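Local structure of phytase (Debaryomyces castellii, 2GFI) at residues 338-342 / 343-347; 361-365 / 366-370; 390-394 / 395-399; 35-38 / 39-43; 351-355 / 356-360. The protein catalyses the release of phosphate from phytate (inositol hexakisphosphate) as a 3-phytase of the histidine acid phosphatase family. One frame throughout, in Å; residues are numbered along the deposited sequence.

Contact 1 (338-342 / 343-347); sequences IFHSA and IGILI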
loop_
_atom_site.group_PDB
_atom_site.type_symbol
_atom_site.label_atom_id
_atom_site.label_comp_id
_atom_site.label_asym_id
_atom_site.label_seq_id
_atom_site.Cartn_x
_atom_site.Cartn_y
_atom_site.Cartn_z
ATOM N N ILE A 338 -29.633 5.870 -15.722
ATOM C CA ILE A 338 -31.021 5.585 -16.029
ATOM C C ILE A 338 -31.234 4.074 -16.154
ATOM O O ILE A 338 -32.189 3.535 -15.616
ATOM C CB ILE A 338 -31.435 6.342 -17.312
ATOM C CG1 ILE A 338 -31.397 7.873 -17.068
ATOM C CG2 ILE A 338 -32.781 5.834 -17.822
ATOM C CD1 ILE A 338 -31.405 8.706 -18.335
ATOM N N PHE A 339 -30.325 3.393 -16.839
ATOM C CA PHE A 339 -30.311 1.928 -16.850
ATOM C C PHE A 339 -30.432 1.382 -15.425
ATOM O O PHE A 339 -31.319 0.580 -15.154
ATOM C CB PHE A 339 -29.041 1.429 -17.567
ATOM C CG PHE A 339 -28.952 -0.061 -17.743
ATOM C CD1 PHE A 339 -30.067 -0.889 -17.623
ATOM C CD2 PHE A 339 -27.732 -0.639 -18.091
ATOM C CE1 PHE A 339 -29.946 -2.280 -17.829
ATOM C CE2 PHE A 339 -27.610 -2.047 -18.269
ATOM C CZ PHE A 339 -28.721 -2.847 -18.156
ATOM N N HIS A 340 -29.583 1.860 -14.512
ATOM C CA HIS A 340 -29.600 1.455 -13.087
ATOM C C HIS A 340 -30.846 1.830 -12.335
ATOM O O HIS A 340 -31.227 1.159 -11.375
ATOM C CB HIS A 340 -28.362 1.984 -12.330
ATOM C CG HIS A 340 -27.161 1.110 -12.498
ATOM N ND1 HIS A 340 -26.842 0.098 -11.606
ATOM C CD2 HIS A 340 -26.244 1.048 -13.487
ATOM C CE1 HIS A 340 -25.763 -0.533 -12.032
ATOM N NE2 HIS A 340 -25.382 0.021 -13.173
ATOM N N SER A 341 -31.501 2.898 -12.772
ATOM C CA SER A 341 -32.833 3.210 -12.245
ATOM C C SER A 341 -33.771 2.006 -12.446
ATOM O O SER A 341 -34.569 1.673 -11.571
ATOM C CB SER A 341 -33.399 4.433 -12.945
ATOM O OG SER A 341 -34.456 4.961 -12.192
ATOM N N ALA A 342 -33.652 1.341 -13.592
ATOM C CA ALA A 342 -34.441 0.159 -13.802
ATOM C C ALA A 342 -33.803 -1.097 -13.206
ATOM O O ALA A 342 -34.536 -1.924 -12.679
ATOM C CB ALA A 342 -34.784 -0.025 -15.267
ATOM N N ILE A 343 -32.479 -1.265 -13.292
ATOM C CA ILE A 343 -31.805 -2.416 -12.637
ATOM C C ILE A 343 -32.160 -2.488 -11.170
ATOM O O ILE A 343 -32.477 -3.559 -10.647
ATOM C CB ILE A 343 -30.259 -2.389 -12.782
ATOM C CG1 ILE A 343 -29.837 -2.473 -14.261
ATOM C CG2 ILE A 343 -29.638 -3.559 -11.999
ATOM C CD1 ILE A 343 -28.415 -1.969 -14.555
ATOM N N GLY A 344 -32.112 -1.352 -10.490
ATOM C CA GLY A 344 -32.604 -1.309 -9.130
ATOM C C GLY A 344 -31.746 -1.948 -8.062
ATOM O O GLY A 344 -32.223 -2.232 -6.986
ATOM N N ILE A 345 -30.467 -2.135 -8.309
ATOM C CA ILE A 345 -29.588 -2.693 -7.275
ATOM C C ILE A 345 -28.807 -1.639 -6.472
ATOM O O ILE A 345 -28.285 -1.916 -5.391
ATOM C CB ILE A 345 -28.644 -3.738 -7.899
ATOM C CG1 ILE A 345 -27.820 -3.097 -9.014
ATOM C CG2 ILE A 345 -29.471 -4.893 -8.415
ATOM C CD1 ILE A 345 -26.697 -3.983 -9.515
ATOM N N LEU A 346 -28.693 -0.437 -7.012
ATOM C CA LEU A 346 -27.977 0.620 -6.302
ATOM C C LEU A 346 -28.881 1.833 -6.063
ATOM O O LEU A 346 -28.410 2.962 -5.890
ATOM C CB LEU A 346 -26.677 0.964 -7.027
ATOM C CG LEU A 346 -25.598 -0.117 -6.876
ATOM C CD1 LEU A 346 -24.472 0.141 -7.845
ATOM C CD2 LEU A 346 -25.065 -0.179 -5.433
ATOM N N ILE A 347 -30.186 1.553 -6.014
ATOM C CA ILE A 347 -31.235 2.573 -5.867
ATOM C C ILE A 347 -31.796 2.567 -4.431
ATOM O O ILE A 347 -32.199 1.529 -3.926
ATOM C CB ILE A 347 -32.367 2.328 -6.947
ATOM C CG1 ILE A 347 -31.775 2.205 -8.352
ATOM C CG2 ILE A 347 -33.465 3.399 -6.889
ATOM C CD1 ILE A 347 -30.768 3.289 -8.729
HETATM O O HOH W 1 -29.221 0.122 -9.913
#
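Ile343 CD1 is held between the rings of Phe339 and His340 and makes a CH-pi contact with each. The methyl carbon stands 3.5 Å from the centroid of the Phe339 ring and 3.7 Å from that of the His340 ring, almost on both normals, which means that each ring meets it with a face. With CG opposite the backbone N (chi1 -176°), the phenyl is placed so that its face meets Ile343 CD1, and its CE1 also lies 3.6 Å from Ile343 CG1. Replacing Phe339 by an alanine would probably strip one of the two ring faces from Ile343 CD1 and leave Phe67 without its edge-to-face mate.

The backbone bonds are helical: Ile343 N donates to Phe339 O at 2.9 Å and Gly344 N to His340 O at 2.8 Å. A water adds a second donor to His340 O and accepts from Leu346 N at 3.0 Å. The same water sits in the imidazole plane, bonded to His340 ND1 at 2.9 Å, while NE2 is bonded to Thr375, which should hold the ring's rotation. Gly344, with positive phi, ends helix 333-343: a helix C-terminus closed by a glycine just past the last helical residue.

Contact 2 (361-365 / 366-370); sequences SPYSH and VGITP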
loop_
_atom_site.group_PDB
_atom_site.type_symbol
_atom_site.label_atom_id
_atom_site.label_comp_id
_atom_site.label_asym_id
_atom_site.label_seq_id
_atom_site.Cartn_x
_atom_site.Cartn_y
_atom_site.Cartn_z
ATOM N N SER A 361 -24.421 8.611 1.525
ATOM C CA SER A 361 -25.415 9.045 0.573
ATOM C C SER A 361 -26.199 7.797 0.156
ATOM O O SER A 361 -25.595 6.799 -0.232
ATOM C CB SER A 361 -24.764 9.698 -0.629
ATOM O OG SER A 361 -25.741 9.898 -1.639
ATOM N N PRO A 362 -27.526 7.831 0.264
ATOM C CA PRO A 362 -28.367 6.662 -0.069
ATOM C C PRO A 362 -28.252 6.295 -1.530
ATOM O O PRO A 362 -28.673 5.209 -1.952
ATOM C CB PRO A 362 -29.803 7.158 0.210
ATOM C CG PRO A 362 -29.633 8.359 1.095
ATOM C CD PRO A 362 -28.321 8.979 0.731
ATOM N N TYR A 363 -27.738 7.229 -2.310
ATOM C CA TYR A 363 -27.521 6.991 -3.705
ATOM C C TYR A 363 -26.168 7.534 -4.059
ATOM O O TYR A 363 -25.928 8.712 -3.939
ATOM C CB TYR A 363 -28.575 7.720 -4.518
ATOM C CG TYR A 363 -28.348 7.550 -5.989
ATOM C CD1 TYR A 363 -28.658 6.341 -6.625
ATOM C CD2 TYR A 363 -27.814 8.579 -6.742
ATOM C CE1 TYR A 363 -28.453 6.181 -7.976
ATOM C CE2 TYR A 363 -27.601 8.425 -8.108
ATOM C CZ TYR A 363 -27.920 7.236 -8.719
ATOM O OH TYR A 363 -27.702 7.099 -10.075
ATOM N N SER A 364 -25.262 6.674 -4.488
ATOM C CA SER A 364 -23.899 7.122 -4.703
ATOM C C SER A 364 -23.653 7.169 -6.200
ATOM O O SER A 364 -23.444 6.143 -6.872
ATOM C CB SER A 364 -22.907 6.208 -3.974
ATOM O OG SER A 364 -21.575 6.592 -4.266
ATOM N N HIS A 365 -23.697 8.373 -6.736
ATOM C CA HIS A 365 -23.539 8.487 -8.167
ATOM C C HIS A 365 -22.213 7.868 -8.679
ATOM O O HIS A 365 -22.203 7.084 -9.636
ATOM C CB HIS A 365 -23.646 9.923 -8.579
ATOM C CG HIS A 365 -23.351 10.128 -10.011
ATOM N ND1 HIS A 365 -22.120 10.537 -10.454
ATOM C CD2 HIS A 365 -24.107 9.934 -11.114
ATOM C CE1 HIS A 365 -22.143 10.632 -11.772
ATOM N NE2 HIS A 365 -23.337 10.276 -12.193
ATOM N N VAL A 366 -21.109 8.220 -8.020
ATOM C CA VAL A 366 -19.756 7.736 -8.383
ATOM C C VAL A 366 -19.566 6.214 -8.178
ATOM O O VAL A 366 -18.679 5.615 -8.782
ATOM C CB VAL A 366 -18.682 8.545 -7.625
ATOM C CG1 VAL A 366 -18.715 8.221 -6.139
ATOM C CG2 VAL A 366 -17.306 8.317 -8.219
ATOM N N GLY A 367 -20.396 5.598 -7.325
ATOM C CA GLY A 367 -20.380 4.148 -7.136
ATOM C C GLY A 367 -20.910 3.475 -8.404
ATOM O O GLY A 367 -20.630 2.292 -8.665
ATOM N N ILE A 368 -21.659 4.237 -9.204
ATOM C CA ILE A 368 -22.309 3.694 -10.395
ATOM C C ILE A 368 -21.566 4.136 -11.634
ATOM O O ILE A 368 -21.171 3.283 -12.443
ATOM C CB ILE A 368 -23.814 4.085 -10.510
ATOM C CG1 ILE A 368 -24.629 3.741 -9.244
ATOM C CG2 ILE A 368 -24.451 3.385 -11.731
ATOM C CD1 ILE A 368 -26.203 4.100 -9.396
ATOM N N THR A 369 -21.361 5.453 -11.788
ATOM C CA THR A 369 -20.733 5.973 -12.992
ATOM C C THR A 369 -19.538 6.888 -12.751
ATOM O O THR A 369 -19.632 8.101 -12.988
ATOM C CB THR A 369 -21.749 6.679 -13.938
ATOM O OG1 THR A 369 -22.275 7.849 -13.297
ATOM C CG2 THR A 369 -22.988 5.802 -14.232
ATOM N N PRO A 370 -18.403 6.328 -12.320
ATOM C CA PRO A 370 -17.173 7.084 -12.326
ATOM C C PRO A 370 -16.800 7.180 -13.787
ATOM O O PRO A 370 -17.433 6.508 -14.612
ATOM C CB PRO A 370 -16.199 6.151 -11.604
ATOM C CG PRO A 370 -16.720 4.775 -11.958
ATOM C CD PRO A 370 -18.184 4.955 -11.815
#
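Ser364 is the N-cap of the short, weakly bonded helix 365-368, and Gly367 gives it its N-H, in a local and largely buried contact next to Asp333. Ser364 OG, opposite its own backbone N (chi1 176°), accepts a weak capping bond from Gly367 N at 3.4 Å, and Ser364 O takes a second weak one from the same N-H at 3.1 Å. His365 O is gripped more firmly. Thr369 N reaches it at 2.8 Å, close to the line of the carbonyl bond, and Ile368 N at 2.9 Å from above the carbonyl plane. Tyr363, just before the cap, meets Ile368 CD1 with CE1 at 3.4 Å; its OH is bonded to Glu337. His365 NE2 lies 2.9 Å from Thr369 OG1 without hydrogen-bond geometry. A glycine in place of His365 would probably leave a gap beside that hydroxyl. Two donors on one carbonyl, with Asp288 accepting from His365 N, suggest that backbone bonding helps to place Thr369 beside Asp333, the predicted proton donor.

Contact 3 (390-394 / 395-399); sequences YVIND and AVIPI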
loop_
_atom_site.group_PDB
_atom_site.type_symbol
_atom_site.label_atom_id
_atom_site.label_comp_id
_atom_site.label_asym_id
_atom_site.label_seq_id
_atom_site.Cartn_x
_atom_site.Cartn_y
_atom_site.Cartn_z
ATOM N N TYR A 390 -24.540 -8.988 -11.097
ATOM C CA TYR A 390 -23.979 -7.712 -11.503
ATOM C C TYR A 390 -22.628 -7.431 -10.857
ATOM O O TYR A 390 -22.463 -7.632 -9.662
ATOM C CB TYR A 390 -24.930 -6.618 -11.085
ATOM C CG TYR A 390 -26.095 -6.474 -12.006
ATOM C CD1 TYR A 390 -26.039 -5.578 -13.084
ATOM C CD2 TYR A 390 -27.264 -7.233 -11.819
ATOM C CE1 TYR A 390 -27.112 -5.432 -13.927
ATOM C CE2 TYR A 390 -28.354 -7.090 -12.682
ATOM C CZ TYR A 390 -28.260 -6.202 -13.727
ATOM O OH TYR A 390 -29.323 -6.052 -14.581
ATOM N N VAL A 391 -21.681 -6.938 -11.655
ATOM C CA VAL A 391 -20.415 -6.442 -11.157
ATOM C C VAL A 391 -20.350 -4.984 -11.632
ATOM O O VAL A 391 -20.187 -4.704 -12.835
ATOM C CB VAL A 391 -19.215 -7.292 -11.688
ATOM C CG1 VAL A 391 -17.974 -7.056 -10.865
ATOM C CG2 VAL A 391 -19.543 -8.804 -11.677
ATOM N N ILE A 392 -20.517 -4.050 -10.685
ATOM C CA ILE A 392 -20.531 -2.635 -10.977
ATOM C C ILE A 392 -19.195 -2.096 -10.501
ATOM O O ILE A 392 -18.833 -2.208 -9.321
ATOM C CB ILE A 392 -21.631 -1.970 -10.204
ATOM C CG1 ILE A 392 -22.951 -2.747 -10.330
ATOM C CG2 ILE A 392 -21.714 -0.453 -10.578
ATOM C CD1 ILE A 392 -23.345 -3.070 -11.790
ATOM N N ASN A 393 -18.437 -1.545 -11.432
ATOM C CA ASN A 393 -17.119 -0.992 -11.119
ATOM C C ASN A 393 -16.319 -1.906 -10.214
ATOM O O ASN A 393 -15.802 -1.492 -9.172
ATOM C CB ASN A 393 -17.295 0.383 -10.559
ATOM C CG ASN A 393 -18.076 1.212 -11.476
ATOM O OD1 ASN A 393 -19.068 1.828 -11.105
ATOM N ND2 ASN A 393 -17.676 1.191 -12.725
ATOM N N ASP A 394 -16.251 -3.158 -10.660
ATOM C CA ASP A 394 -15.414 -4.178 -10.082
ATOM C C ASP A 394 -15.862 -4.728 -8.750
ATOM O O ASP A 394 -15.066 -5.348 -8.061
ATOM C CB ASP A 394 -13.968 -3.737 -10.010
ATOM C CG ASP A 394 -13.370 -3.548 -11.343
ATOM O OD1 ASP A 394 -13.475 -4.494 -12.162
ATOM O OD2 ASP A 394 -12.748 -2.505 -11.663
ATOM N N ALA A 395 -17.130 -4.537 -8.413
ATOM C CA ALA A 395 -17.689 -5.078 -7.189
ATOM C C ALA A 395 -18.941 -5.861 -7.526
ATOM O O ALA A 395 -19.752 -5.384 -8.299
ATOM C CB ALA A 395 -18.042 -3.949 -6.227
ATOM N N VAL A 396 -19.113 -7.056 -6.959
ATOM C CA VAL A 396 -20.367 -7.760 -7.165
ATOM C C VAL A 396 -21.365 -7.001 -6.350
ATOM O O VAL A 396 -21.118 -6.721 -5.177
ATOM C CB VAL A 396 -20.331 -9.236 -6.707
ATOM C CG1 VAL A 396 -21.735 -9.856 -6.811
ATOM C CG2 VAL A 396 -19.253 -10.046 -7.489
ATOM N N ILE A 397 -22.472 -6.634 -6.979
ATOM C CA ILE A 397 -23.610 -6.037 -6.277
ATOM C C ILE A 397 -24.786 -6.988 -6.373
ATOM O O ILE A 397 -25.461 -7.017 -7.404
ATOM C CB ILE A 397 -23.972 -4.649 -6.876
ATOM C CG1 ILE A 397 -22.715 -3.754 -7.007
ATOM C CG2 ILE A 397 -25.110 -3.986 -6.085
ATOM C CD1 ILE A 397 -22.038 -3.310 -5.678
ATOM N N PRO A 398 -25.031 -7.791 -5.336
ATOM C CA PRO A 398 -26.140 -8.719 -5.382
ATOM C C PRO A 398 -27.503 -8.007 -5.510
ATOM O O PRO A 398 -27.674 -6.876 -5.039
ATOM C CB PRO A 398 -26.022 -9.483 -4.054
ATOM C CG PRO A 398 -24.554 -9.369 -3.679
ATOM C CD PRO A 398 -24.265 -7.916 -4.074
ATOM N N ILE A 399 -28.439 -8.667 -6.194
ATOM C CA ILE A 399 -29.786 -8.177 -6.280
ATOM C C ILE A 399 -30.466 -8.529 -4.987
ATOM O O ILE A 399 -30.401 -9.660 -4.547
ATOM C CB ILE A 399 -30.537 -8.827 -7.440
ATOM C CG1 ILE A 399 -29.813 -8.564 -8.746
ATOM C CG2 ILE A 399 -31.977 -8.334 -7.449
ATOM C CD1 ILE A 399 -30.294 -9.431 -9.863
HETATM O O HOH W 2 -26.206 -9.177 -8.835
#
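Ala395 pairs with Ile392 through two backbone bonds: Ile392 N donates to Ala395 O at 2.8 Å, and Ala395 N to Ile392 O at 3.0 Å. Val396 faces Val391 in a non-hydrogen-bonded pair, their CG2 atoms 4.4 Å apart; Val396 CA comes within 3.3 Å of Tyr390 O in a CA-H...O contact. This is a two-residue beta hairpin joining strands 385-392 and 395-397, closed by a type I' turn in which Asn393 and Asp394 both have positive phi; the Asp394 carboxylate is bonded to Tyr43. Ile397 N donates to Tyr390 O at 2.9 Å. Its side chain shares the other face with Ile392; in both, CG1 stands opposite the carbonyl carbon (chi1 -49° and -47°), and the two CG1 atoms press together at 3.5 Å, tighter than usual. Ile397 O accepts from a water that in turn accepts from Tyr390 N at 2.8 Å. Pro398 packs on Phe359 of the second subunit. Ile399 brings CD1 to the edge of the Tyr390 ring, 4.1 Å from CE2, while Tyr390 OH is bonded to Tyr415.

Contact 4 (35-38 / 39-43); sequences RFLG and GAAPY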
loop_
_atom_site.group_PDB
_atom_site.type_symbol
_atom_site.label_atom_id
_atom_site.label_comp_id
_atom_site.label_asym_id
_atom_site.label_seq_id
_atom_site.Cartn_x
_atom_site.Cartn_y
_atom_site.Cartn_z
ATOM N N ARG A 35 -14.064 9.925 -4.981
ATOM C CA ARG A 35 -15.390 9.565 -4.527
ATOM C C ARG A 35 -16.230 10.806 -4.231
ATOM O O ARG A 35 -17.440 10.691 -4.096
ATOM C CB ARG A 35 -15.375 8.532 -3.357
ATOM C CG ARG A 35 -14.893 7.136 -3.832
ATOM C CD ARG A 35 -15.697 5.865 -3.392
ATOM N NE ARG A 35 -14.966 4.617 -3.745
ATOM C CZ ARG A 35 -13.764 4.307 -3.180
ATOM N NH1 ARG A 35 -13.227 5.155 -2.274
ATOM N NH2 ARG A 35 -13.096 3.184 -3.489
ATOM N N PHE A 36 -15.586 11.979 -4.171
ATOM C CA PHE A 36 -16.293 13.230 -3.875
ATOM C C PHE A 36 -16.445 14.128 -5.072
ATOM O O PHE A 36 -17.026 15.233 -4.956
ATOM C CB PHE A 36 -15.615 13.984 -2.733
ATOM C CG PHE A 36 -15.397 13.130 -1.537
ATOM C CD1 PHE A 36 -16.474 12.495 -0.932
ATOM C CD2 PHE A 36 -14.119 12.890 -1.069
ATOM C CE1 PHE A 36 -16.285 11.651 0.136
ATOM C CE2 PHE A 36 -13.923 12.044 0.025
ATOM C CZ PHE A 36 -15.001 11.417 0.614
ATOM N N LEU A 37 -15.934 13.662 -6.219
ATOM C CA LEU A 37 -15.913 14.513 -7.427
ATOM C C LEU A 37 -17.017 14.191 -8.417
ATOM O O LEU A 37 -16.970 14.634 -9.553
ATOM C CB LEU A 37 -14.531 14.542 -8.086
ATOM C CG LEU A 37 -13.506 15.225 -7.172
ATOM C CD1 LEU A 37 -12.087 15.090 -7.724
ATOM C CD2 LEU A 37 -13.898 16.664 -6.965
ATOM N N GLY A 38 -18.008 13.420 -7.962
ATOM C CA GLY A 38 -19.260 13.259 -8.707
ATOM C C GLY A 38 -19.190 12.469 -10.012
ATOM O O GLY A 38 -20.041 12.630 -10.863
ATOM N N GLY A 39 -18.179 11.609 -10.171
ATOM C CA GLY A 39 -17.999 10.877 -11.429
ATOM C C GLY A 39 -17.163 11.608 -12.464
ATOM O O GLY A 39 -16.925 11.087 -13.546
ATOM N N ALA A 40 -16.678 12.798 -12.147
ATOM C CA ALA A 40 -15.923 13.589 -13.118
ATOM C C ALA A 40 -14.463 13.198 -13.134
ATOM O O ALA A 40 -13.775 13.348 -14.152
ATOM C CB ALA A 40 -16.050 15.091 -12.798
ATOM N N ALA A 41 -13.976 12.752 -11.977
ATOM C CA ALA A 41 -12.570 12.482 -11.772
ATOM C C ALA A 41 -12.265 11.053 -12.315
ATOM O O ALA A 41 -13.166 10.421 -12.879
ATOM C CB ALA A 41 -12.221 12.645 -10.288
ATOM N N PRO A 42 -11.030 10.551 -12.195
ATOM C CA PRO A 42 -10.708 9.243 -12.762
ATOM C C PRO A 42 -11.568 8.068 -12.250
ATOM O O PRO A 42 -12.274 8.182 -11.225
ATOM C CB PRO A 42 -9.215 9.061 -12.430
ATOM C CG PRO A 42 -8.701 10.501 -12.369
ATOM C CD PRO A 42 -9.835 11.199 -11.626
ATOM N N TYR A 43 -11.490 6.951 -12.984
ATOM C CA TYR A 43 -12.138 5.722 -12.575
ATOM C C TYR A 43 -11.784 5.370 -11.139
ATOM O O TYR A 43 -10.633 5.550 -10.703
ATOM C CB TYR A 43 -11.690 4.550 -13.471
ATOM C CG TYR A 43 -12.381 3.276 -13.088
ATOM C CD1 TYR A 43 -13.756 3.148 -13.221
ATOM C CD2 TYR A 43 -11.664 2.210 -12.558
ATOM C CE1 TYR A 43 -14.396 1.979 -12.848
ATOM C CE2 TYR A 43 -12.292 1.040 -12.197
ATOM C CZ TYR A 43 -13.646 0.931 -12.331
ATOM O OH TYR A 43 -14.254 -0.262 -11.933
#
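Leu37 and Ala41 turn their side chains toward each other across a tight reversal of the chain. The leucine lies along the alanine methyl: Ala41 CB is 3.5 Å from Leu37 CD1 and 3.7 Å from Leu37 CB, so that one methyl is met by both the root and one branch of the side chain. Leu37 CG stands opposite its carbonyl carbon (chi1 -66°), and with chi2 near 172° CD1 comes beside Ala41; the same side chain also packs on Phe280 of helix 277-295. Ala40 is turned differently, its CB 3.4 Å from Leu37 O and packed on Ala260 and Tyr261 of helix 249-266. The link is a type I' beta turn from Leu37 to Ala40, with Gly38 and Gly39 at its corners. Ala40 N closes it by donating to Leu37 O at 3.2 Å, from above the carbonyl plane. At Gly39 a beta carbon would collide with Gly38 O. Gly39 lies about 6 Å from the side chain of Asp333, the predicted proton donor, and its O accepts from Arg69, which precedes the predicted nucleophile His70 in the family's RHGxRxP motif. The chemistry is thus divided: an apolar leucine-alanine contact flanks the turn, while a backbone oxygen ties it to the edge of the probable active site.

Contact 5 (351-355 / 356-360); sequences DLPVD and YTPFP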
loop_
_atom_site.group_PDB
_atom_site.type_symbol
_atom_site.label_atom_id
_atom_site.label_comp_id
_atom_site.label_asym_id
_atom_site.label_seq_id
_atom_site.Cartn_x
_atom_site.Cartn_y
_atom_site.Cartn_z
ATOM N N ASP A 351 -36.600 8.687 -1.862
ATOM C CA ASP A 351 -35.984 9.874 -2.388
ATOM C C ASP A 351 -34.987 10.449 -1.399
ATOM O O ASP A 351 -35.171 10.345 -0.190
ATOM C CB ASP A 351 -37.068 10.889 -2.744
ATOM C CG ASP A 351 -37.856 10.480 -3.993
ATOM O OD1 ASP A 351 -37.461 9.531 -4.732
ATOM O OD2 ASP A 351 -38.900 11.071 -4.322
ATOM N N LEU A 352 -33.917 11.024 -1.932
ATOM C CA LEU A 352 -32.840 11.553 -1.134
ATOM C C LEU A 352 -33.305 12.789 -0.386
ATOM O O LEU A 352 -34.066 13.586 -0.925
ATOM C CB LEU A 352 -31.639 11.871 -2.033
ATOM C CG LEU A 352 -30.608 10.744 -2.152
ATOM C CD1 LEU A 352 -31.246 9.408 -2.627
ATOM C CD2 LEU A 352 -29.480 11.162 -3.084
ATOM N N PRO A 353 -32.869 12.951 0.854
ATOM C CA PRO A 353 -33.187 14.156 1.584
ATOM C C PRO A 353 -32.348 15.303 1.045
ATOM O O PRO A 353 -31.274 15.076 0.472
ATOM C CB PRO A 353 -32.771 13.815 3.010
ATOM C CG PRO A 353 -31.629 12.813 2.840
ATOM C CD PRO A 353 -32.041 12.005 1.651
ATOM N N VAL A 354 -32.851 16.527 1.228
ATOM C CA VAL A 354 -32.163 17.745 0.806
ATOM C C VAL A 354 -31.831 18.630 1.995
ATOM O O VAL A 354 -30.995 19.528 1.899
ATOM C CB VAL A 354 -33.012 18.543 -0.207
ATOM C CG1 VAL A 354 -33.146 17.751 -1.497
ATOM C CG2 VAL A 354 -34.423 18.924 0.384
ATOM N N ASP A 355 -32.473 18.376 3.126
ATOM C CA ASP A 355 -32.416 19.329 4.230
ATOM C C ASP A 355 -31.312 18.959 5.216
ATOM O O ASP A 355 -31.079 19.636 6.198
ATOM C CB ASP A 355 -33.801 19.467 4.901
ATOM C CG ASP A 355 -34.302 18.140 5.496
ATOM O OD1 ASP A 355 -34.141 17.052 4.850
ATOM O OD2 ASP A 355 -34.869 18.078 6.612
ATOM N N TYR A 356 -30.594 17.885 4.919
ATOM C CA TYR A 356 -29.370 17.586 5.640
ATOM C C TYR A 356 -28.486 16.736 4.753
ATOM O O TYR A 356 -28.904 16.365 3.666
ATOM C CB TYR A 356 -29.695 16.866 6.954
ATOM C CG TYR A 356 -30.172 15.443 6.761
ATOM C CD1 TYR A 356 -29.312 14.357 7.006
ATOM C CD2 TYR A 356 -31.486 15.172 6.330
ATOM C CE1 TYR A 356 -29.760 13.042 6.825
ATOM C CE2 TYR A 356 -31.943 13.861 6.187
ATOM C CZ TYR A 356 -31.075 12.809 6.419
ATOM O OH TYR A 356 -31.523 11.518 6.269
ATOM N N THR A 357 -27.277 16.420 5.223
ATOM C CA THR A 357 -26.377 15.535 4.501
ATOM C C THR A 357 -26.434 14.144 5.152
ATOM O O THR A 357 -26.052 13.975 6.305
ATOM C CB THR A 357 -24.934 16.084 4.497
ATOM O OG1 THR A 357 -24.952 17.448 4.072
ATOM C CG2 THR A 357 -24.038 15.346 3.457
ATOM N N PRO A 358 -26.961 13.172 4.410
ATOM C CA PRO A 358 -26.994 11.785 4.876
ATOM C C PRO A 358 -25.623 11.140 4.756
ATOM O O PRO A 358 -24.849 11.483 3.855
ATOM C CB PRO A 358 -27.987 11.093 3.904
ATOM C CG PRO A 358 -27.890 11.897 2.655
ATOM C CD PRO A 358 -27.594 13.339 3.087
ATOM N N PHE A 359 -25.370 10.181 5.639
ATOM C CA PHE A 359 -24.180 9.383 5.623
ATOM C C PHE A 359 -24.620 7.929 5.833
ATOM O O PHE A 359 -25.210 7.593 6.882
ATOM C CB PHE A 359 -23.241 9.855 6.743
ATOM C CG PHE A 359 -22.659 11.201 6.501
ATOM C CD1 PHE A 359 -21.454 11.331 5.812
ATOM C CD2 PHE A 359 -23.327 12.353 6.935
ATOM C CE1 PHE A 359 -20.918 12.594 5.557
ATOM C CE2 PHE A 359 -22.804 13.626 6.687
ATOM C CZ PHE A 359 -21.599 13.745 6.006
ATOM N N PRO A 360 -24.378 7.067 4.841
ATOM C CA PRO A 360 -23.732 7.452 3.575
ATOM C C PRO A 360 -24.788 8.119 2.693
ATOM O O PRO A 360 -25.928 8.221 3.097
ATOM C CB PRO A 360 -23.326 6.095 2.981
ATOM C CG PRO A 360 -24.531 5.173 3.405
ATOM C CD PRO A 360 -24.795 5.650 4.857
#
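Pro353 and Tyr356 meet in an irregular, proline-rich surface loop that links helix 333-343 to helix 365-368. The tight part is apolar. Pro353 CB comes within 3.3 Å of Tyr356 CE2, and its CG lies 3.6 Å from CZ, the pyrrolidine approaching the phenol ring obliquely. Pro353 CG also reaches Pro358 CG at 3.9 Å, so one proline carbon bridges the ring and the second proline. Tyr356 CG sits between its backbone N and carbonyl carbon (chi1 72°), a crowded position that brings the ring back against Pro353. Toward helix 277-295, Pro353 O accepts from Tyr285 OH, and Pro358 packs on the same tyrosine.

Part of the loop faces another chain rather than solvent: Tyr356 OH is hydrogen-bonded to Lys400 of the second subunit. Further on, Phe359 packs edge-to-face with Phe49 and Phe408 of that subunit, just before a cis peptide bond to Pro360.

The solvent side is looser and belongs to Asp355. This residue is exposed, and its carboxylate only flanks the tyrosine, its plane 81° from that of the ring. At this margin Asp355 OD1 lies in the plane of the Tyr356 ring, 3.6 Å from CD2.

Along the chain the order is contact 4, contact 1, contact 5, contact 2, contact 3, each closing before the next opens. Contacts 1, 2 and 3 form one cluster, centres 11 to 13 Å apart: the end of helix 333-343 packs against helix 365-368, where His340 CD2 meets Ile368 CG2 at 3.4 Å, and against the hairpin of strands 385-392 and 395-397 in the mixed sheet. Contact 4, centred 10 Å from contact 2, joins it from the N-terminal loop. Contact 5 is peripheral, but touches contact 2 through Leu352 on Pro362 and Tyr363, centres 13 Å apart. Contacts 2 and 4 probably border the active site, while contacts 3, 4 and 5 also face the second subunit.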